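Local coordinates for protein glia-derived nexin (Homo sapiens, PDB 4DY0) that inhibits serine proteases such as thrombin, trypsin and urokinase as a heparin-binding serpin, and promotes neurite extension by blocking thrombin, at residues 275-280 / 326-331; 357-362 / 371-376. One frame throughout, in Å; residues are numbered along the deposited sequence.

Contact 1: 275-280 / 326-331; sequences PKFTAV and IEVSED
Lys276 runs across the carboxylate of Glu330 at about a right angle, its aliphatic CD 3.4 Å from Glu330 OE1 before the chain bends at chi4 (131°). That bend brings NZ to 2.8 Å from Glu330 OE1 in a salt bridge made on the syn lone pair, and NZ also donates to Ser329 OG at 3.0 Å. The second carboxylate oxygen, OE2, is taken by the hydroxyl of Thr183, so the acid is held from two directions. With an alanine in place of Lys276, Glu330 OE1 is likely to lose its charged mate and Ser329 OG this donor, leaving the carboxylate freer to turn about its bond to Thr183. Beyond this polar end the two segments pair as antiparallel strands: strand 266-284, at the edge of serpin sheet A, lies against its neighbour 319-328 near the upper end of the sheet, the breach, where the reactive loop is thought to begin inserting. Ser329 O accepts from the indole of Trp174 here. Phe277 and Val328 exchange two backbone bonds, Val328 N to Phe277 O being the shorter at 2.7 Å. Ala279 and Ile326 exchange two more. On the buried side, the Phe277 ring slants against Val328, CE1 lying 3.9 Å from CG2, while Ala279 CB packs 3.5 Å from Ile326 CG2. On the reverse side Thr278 OG1 lies 3.9 Å from Glu327 CG.

Contact 2: 357-362 / 371-376; sequences PFLFFI and LFMGQI
The Phe358 ring carries Ile376 on one face: CB sits 3.8 Å from the ring centroid, offset toward the rim, in a CH-pi contact. The Phe360 ring is covered on one face by the Gly374 CA, 4.2 Å from its centroid, and meets Ile376 CG1 in its plane at the edge, so Ile376 is shared by two rings. Phe360 reaches over the partner strand because its CG stands between the backbone N and the carbonyl carbon (chi1 79°); the ring then occupies the place where a side chain at Gly374 would begin, the cross-strand shielding of glycine by an aromatic ring. On the opposite face of the sheet Phe361 and Met373 lie alongside each other. The extended methionine chain brings SD to 3.4 Å from Phe361 CE2, a Met-aromatic contact that meets the ring obliquely, and Leu359 CD1 comes 4.2 Å from Met373 CE. Helix 5-26 covers this side through Phe20, which touches both Leu359 and Met373. Back on the side of Phe358 and Phe360, Ile362 packs beside Phe372, CB to CB at 3.4 Å. Paired backbone bonds join Phe358 with Ile376 and Phe360 with Gly374, but the pattern changes at Ile362: its O accepts from Leu371 N at 2.8 Å and, at the longer distance of 3.3 Å but more straightly, from Phe372 N. Two residues thus face one, a classic beta bulge. Gln375 NE2 is satisfied by the carbonyl of Asp30. Strand 358-364 pairs on its other side with strand 232-239, and strand 369-376 with strand 32-34, so the arrangement is the C-terminal antiparallel hairpin of serpin sheet B, buried in the core of the fold.

Both segments of contact 1 precede those of contact 2 in the sequence, with the reactive-loop region between them, and their centres lie 12 Å apart. Contact 1 belongs to sheet A and contact 2 to the C-terminal hairpin of sheet B, and the two meet directly by apolar packing: Ile326 CD1 lies 3.6 Å from Ile362 CD1, and Phe277 CZ 3.9 Å from Phe358 CZ. Ala279 adds a further touch on Ile376. The inward side of strands 266-284 and 319-328 therefore rests on the hairpin, while helix 5-26 backs its far side. In serpins the reactive loop inserts between strands matching 162-170 and 319-328, so contact 1 borders the part of the fold that rearranges during protease inhibition.

Contact 1: 275-280 / 326-331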
loop_
_atom_site.group_PDB
_atom_site.type_symbol
_atom_site.label_atom_id
_atom_site.label_comp_id
_atom_site.label_asym_id
_atom_site.label_seq_id
_atom_site.Cartn_x
_atom_site.Cartn_y
_atom_site.Cartn_z
ATOM N N PRO A 275 -13.063 7.490 -12.548
ATOM C CA PRO A 275 -13.910 6.338 -12.286
ATOM C C PRO A 275 -14.367 6.292 -10.834
ATOM O O PRO A 275 -13.569 6.503 -9.915
ATOM C CB PRO A 275 -12.985 5.156 -12.571
ATOM C CG PRO A 275 -12.043 5.676 -13.587
ATOM C CD PRO A 275 -11.795 7.103 -13.187
ATOM N N LYS A 276 -15.654 6.046 -10.637
ATOM C CA LYS A 276 -16.168 5.729 -9.318
ATOM C C LYS A 276 -16.041 4.217 -9.168
ATOM O O LYS A 276 -16.668 3.465 -9.909
ATOM C CB LYS A 276 -17.627 6.170 -9.200
ATOM C CG LYS A 276 -18.459 5.327 -8.244
ATOM C CD LYS A 276 -19.645 6.105 -7.693
ATOM C CE LYS A 276 -20.535 5.198 -6.864
ATOM N NZ LYS A 276 -20.845 5.807 -5.546
ATOM N N PHE A 277 -15.209 3.768 -8.234
ATOM C CA PHE A 277 -14.915 2.343 -8.139
ATOM C C PHE A 277 -14.234 1.983 -6.828
ATOM O O PHE A 277 -13.886 2.851 -6.028
ATOM C CB PHE A 277 -14.002 1.921 -9.291
ATOM C CG PHE A 277 -12.561 2.298 -9.083
ATOM C CD1 PHE A 277 -12.170 3.632 -9.089
ATOM C CD2 PHE A 277 -11.597 1.320 -8.872
ATOM C CE1 PHE A 277 -10.842 3.985 -8.893
ATOM C CE2 PHE A 277 -10.267 1.662 -8.673
ATOM C CZ PHE A 277 -9.889 2.997 -8.682
ATOM N N THR A 278 -14.041 0.684 -6.626
ATOM C CA THR A 278 -13.315 0.177 -5.481
ATOM C C THR A 278 -12.069 -0.550 -5.966
ATOM O O THR A 278 -12.155 -1.487 -6.758
ATOM C CB THR A 278 -14.175 -0.801 -4.668
ATOM O OG1 THR A 278 -15.393 -0.154 -4.274
ATOM C CG2 THR A 278 -13.424 -1.274 -3.439
ATOM N N ALA A 279 -10.913 -0.096 -5.495
ATOM C CA ALA A 279 -9.639 -0.711 -5.830
ATOM C C ALA A 279 -9.224 -1.662 -4.719
ATOM O O ALA A 279 -9.071 -1.250 -3.573
ATOM C CB ALA A 279 -8.577 0.360 -6.024
ATOM N N VAL A 280 -9.031 -2.930 -5.060
ATOM C CA VAL A 280 -8.651 -3.926 -4.070
ATOM C C VAL A 280 -7.745 -5.004 -4.664
ATOM O O VAL A 280 -8.013 -5.535 -5.743
ATOM C CB VAL A 280 -9.888 -4.584 -3.434
ATOM C CG1 VAL A 280 -10.839 -5.088 -4.520
ATOM C CG2 VAL A 280 -9.471 -5.714 -2.509
ATOM N N ILE A 326 -9.327 0.407 -1.344
ATOM C CA ILE A 326 -9.754 1.795 -1.291
ATOM C C ILE A 326 -11.004 1.996 -2.142
ATOM O O ILE A 326 -11.086 1.509 -3.266
ATOM C CB ILE A 326 -8.642 2.751 -1.777
ATOM C CG1 ILE A 326 -9.117 4.204 -1.699
ATOM C CG2 ILE A 326 -8.224 2.404 -3.196
ATOM C CD1 ILE A 326 -8.138 5.200 -2.274
ATOM N N GLU A 327 -11.989 2.698 -1.595
ATOM C CA GLU A 327 -13.163 3.050 -2.374
ATOM C C GLU A 327 -13.091 4.500 -2.835
ATOM O O GLU A 327 -12.762 5.398 -2.060
ATOM C CB GLU A 327 -14.454 2.813 -1.591
ATOM C CG GLU A 327 -15.686 3.272 -2.361
ATOM C CD GLU A 327 -16.989 2.988 -1.640
ATOM O OE1 GLU A 327 -18.055 3.342 -2.188
ATOM O OE2 GLU A 327 -16.949 2.410 -0.533
ATOM N N VAL A 328 -13.387 4.720 -4.108
ATOM C CA VAL A 328 -13.436 6.062 -4.653
ATOM C C VAL A 328 -14.880 6.405 -4.995
ATOM O O VAL A 328 -15.472 5.794 -5.884
ATOM C CB VAL A 328 -12.545 6.180 -5.899
ATOM C CG1 VAL A 328 -12.644 7.569 -6.495
ATOM C CG2 VAL A 328 -11.105 5.855 -5.535
ATOM N N SER A 329 -15.445 7.374 -4.278
ATOM C CA SER A 329 -16.858 7.717 -4.432
ATOM C C SER A 329 -17.096 9.226 -4.450
ATOM O O SER A 329 -16.146 10.012 -4.457
ATOM C CB SER A 329 -17.676 7.074 -3.313
ATOM O OG SER A 329 -19.064 7.132 -3.591
ATOM N N GLU A 330 -18.370 9.620 -4.450
ATOM C CA GLU A 330 -18.763 11.029 -4.492
ATOM C C GLU A 330 -18.506 11.757 -3.173
ATOM O O GLU A 330 -18.142 12.936 -3.163
ATOM C CB GLU A 330 -20.253 11.168 -4.839
ATOM C CG GLU A 330 -20.620 10.874 -6.286
ATOM C CD GLU A 330 -21.035 9.433 -6.517
ATOM O OE1 GLU A 330 -20.785 8.582 -5.637
ATOM O OE2 GLU A 330 -21.614 9.150 -7.587
ATOM N N ASP A 331 -18.704 11.046 -2.067
ATOM C CA ASP A 331 -18.797 11.658 -0.737
ATOM C C ASP A 331 -17.654 12.607 -0.369
ATOM O O ASP A 331 -16.475 12.253 -0.449
ATOM C CB ASP A 331 -18.956 10.574 0.337
ATOM C CG ASP A 331 -20.043 9.561 -0.006
ATOM O OD1 ASP A 331 -20.843 9.220 0.891
ATOM O OD2 ASP A 331 -20.100 9.103 -1.167
#

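Contact 2: 357-362 / 371-376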
loop_
_atom_site.group_PDB
_atom_site.type_symbol
_atom_site.label_atom_id
_atom_site.label_comp_id
_atom_site.label_asym_id
_atom_site.label_seq_id
_atom_site.Cartn_x
_atom_site.Cartn_y
_atom_site.Cartn_z
ATOM N N PRO A 357 -5.722 3.188 -18.412
ATOM C CA PRO A 357 -4.977 2.696 -17.246
ATOM C C PRO A 357 -4.168 3.802 -16.566
ATOM O O PRO A 357 -3.524 4.610 -17.245
ATOM C CB PRO A 357 -4.054 1.640 -17.848
ATOM C CG PRO A 357 -4.854 1.088 -19.007
ATOM C CD PRO A 357 -5.635 2.267 -19.561
ATOM N N PHE A 358 -4.208 3.839 -15.236
ATOM C CA PHE A 358 -3.605 4.937 -14.485
ATOM C C PHE A 358 -2.912 4.494 -13.203
ATOM O O PHE A 358 -3.119 3.384 -12.713
ATOM C CB PHE A 358 -4.653 6.012 -14.158
ATOM C CG PHE A 358 -5.768 5.536 -13.255
ATOM C CD1 PHE A 358 -6.839 4.814 -13.769
ATOM C CD2 PHE A 358 -5.756 5.831 -11.899
ATOM C CE1 PHE A 358 -7.873 4.382 -12.946
ATOM C CE2 PHE A 358 -6.789 5.404 -11.065
ATOM C CZ PHE A 358 -7.846 4.677 -11.593
ATOM N N LEU A 359 -2.088 5.387 -12.669
ATOM C CA LEU A 359 -1.397 5.166 -11.413
ATOM C C LEU A 359 -1.988 6.092 -10.361
ATOM O O LEU A 359 -2.371 7.217 -10.666
ATOM C CB LEU A 359 0.088 5.487 -11.574
ATOM C CG LEU A 359 0.964 5.246 -10.344
ATOM C CD1 LEU A 359 1.460 3.815 -10.342
ATOM C CD2 LEU A 359 2.134 6.212 -10.326
ATOM N N PHE A 360 -2.061 5.630 -9.120
ATOM C CA PHE A 360 -2.496 6.513 -8.054
ATOM C C PHE A 360 -1.751 6.265 -6.755
ATOM O O PHE A 360 -1.337 5.136 -6.472
ATOM C CB PHE A 360 -4.014 6.440 -7.848
ATOM C CG PHE A 360 -4.472 5.248 -7.064
ATOM C CD1 PHE A 360 -4.941 4.116 -7.707
ATOM C CD2 PHE A 360 -4.462 5.268 -5.674
ATOM C CE1 PHE A 360 -5.377 3.015 -6.977
ATOM C CE2 PHE A 360 -4.894 4.176 -4.942
ATOM C CZ PHE A 360 -5.353 3.049 -5.592
ATOM N N PHE A 361 -1.565 7.339 -5.991
ATOM C CA PHE A 361 -0.986 7.275 -4.657
ATOM C C PHE A 361 -2.005 7.788 -3.659
ATOM O O PHE A 361 -2.823 8.642 -3.985
ATOM C CB PHE A 361 0.232 8.195 -4.542
ATOM C CG PHE A 361 1.428 7.742 -5.312
ATOM C CD1 PHE A 361 1.754 8.336 -6.518
ATOM C CD2 PHE A 361 2.253 6.745 -4.814
ATOM C CE1 PHE A 361 2.870 7.931 -7.226
ATOM C CE2 PHE A 361 3.369 6.335 -5.513
ATOM C CZ PHE A 361 3.679 6.928 -6.724
ATOM N N ILE A 362 -1.933 7.279 -2.438
ATOM C CA ILE A 362 -2.587 7.909 -1.307
ATOM C C ILE A 362 -1.474 8.321 -0.355
ATOM O O ILE A 362 -0.728 7.478 0.136
ATOM C CB ILE A 362 -3.571 6.958 -0.592
ATOM C CG1 ILE A 362 -4.722 6.587 -1.520
ATOM C CG2 ILE A 362 -4.128 7.610 0.673
ATOM C CD1 ILE A 362 -5.626 7.753 -1.833
ATOM N N LEU A 371 0.678 5.697 1.798
ATOM C CA LEU A 371 -0.211 4.675 2.339
ATOM C C LEU A 371 -0.698 3.705 1.263
ATOM O O LEU A 371 -0.866 2.515 1.523
ATOM C CB LEU A 371 -1.398 5.334 3.040
ATOM C CG LEU A 371 -1.018 6.497 3.964
ATOM C CD1 LEU A 371 -2.249 7.140 4.585
ATOM C CD2 LEU A 371 -0.053 6.036 5.040
ATOM N N PHE A 372 -0.928 4.223 0.060
ATOM C CA PHE A 372 -1.394 3.405 -1.053
ATOM C C PHE A 372 -0.613 3.728 -2.309
ATOM O O PHE A 372 -0.262 4.887 -2.561
ATOM C CB PHE A 372 -2.867 3.681 -1.363
ATOM C CG PHE A 372 -3.834 3.030 -0.421
ATOM C CD1 PHE A 372 -4.091 3.580 0.827
ATOM C CD2 PHE A 372 -4.527 1.894 -0.801
ATOM C CE1 PHE A 372 -5.003 2.993 1.686
ATOM C CE2 PHE A 372 -5.442 1.303 0.057
ATOM C CZ PHE A 372 -5.678 1.853 1.303
ATOM N N MET A 373 -0.362 2.697 -3.103
ATOM C CA MET A 373 0.135 2.872 -4.455
ATOM C C MET A 373 -0.557 1.836 -5.332
ATOM O O MET A 373 -0.574 0.644 -5.009
ATOM C CB MET A 373 1.649 2.700 -4.503
ATOM C CG MET A 373 2.254 2.987 -5.866
ATOM S SD MET A 373 4.052 3.010 -5.810
ATOM C CE MET A 373 4.440 3.627 -7.453
ATOM N N GLY A 374 -1.141 2.284 -6.435
ATOM C CA GLY A 374 -1.914 1.376 -7.261
ATOM C C GLY A 374 -1.780 1.587 -8.754
ATOM O O GLY A 374 -1.616 2.714 -9.236
ATOM N N GLN A 375 -1.846 0.490 -9.497
ATOM C CA GLN A 375 -1.979 0.591 -10.933
ATOM C C GLN A 375 -3.339 0.014 -11.295
ATOM O O GLN A 375 -3.627 -1.148 -11.016
ATOM C CB GLN A 375 -0.831 -0.127 -11.656
ATOM C CG GLN A 375 -1.230 -1.377 -12.392
ATOM C CD GLN A 375 -0.136 -1.883 -13.317
ATOM O OE1 GLN A 375 0.641 -1.102 -13.861
ATOM N NE2 GLN A 375 -0.071 -3.200 -13.497
ATOM N N ILE A 376 -4.192 0.842 -11.884
ATOM C CA ILE A 376 -5.530 0.395 -12.244
ATOM C C ILE A 376 -5.635 0.221 -13.750
ATOM O O ILE A 376 -5.618 1.203 -14.493
ATOM C CB ILE A 376 -6.608 1.390 -11.772
ATOM C CG1 ILE A 376 -6.523 1.593 -10.253
ATOM C CG2 ILE A 376 -7.995 0.922 -12.197
ATOM C CD1 ILE A 376 -6.650 0.302 -9.440
#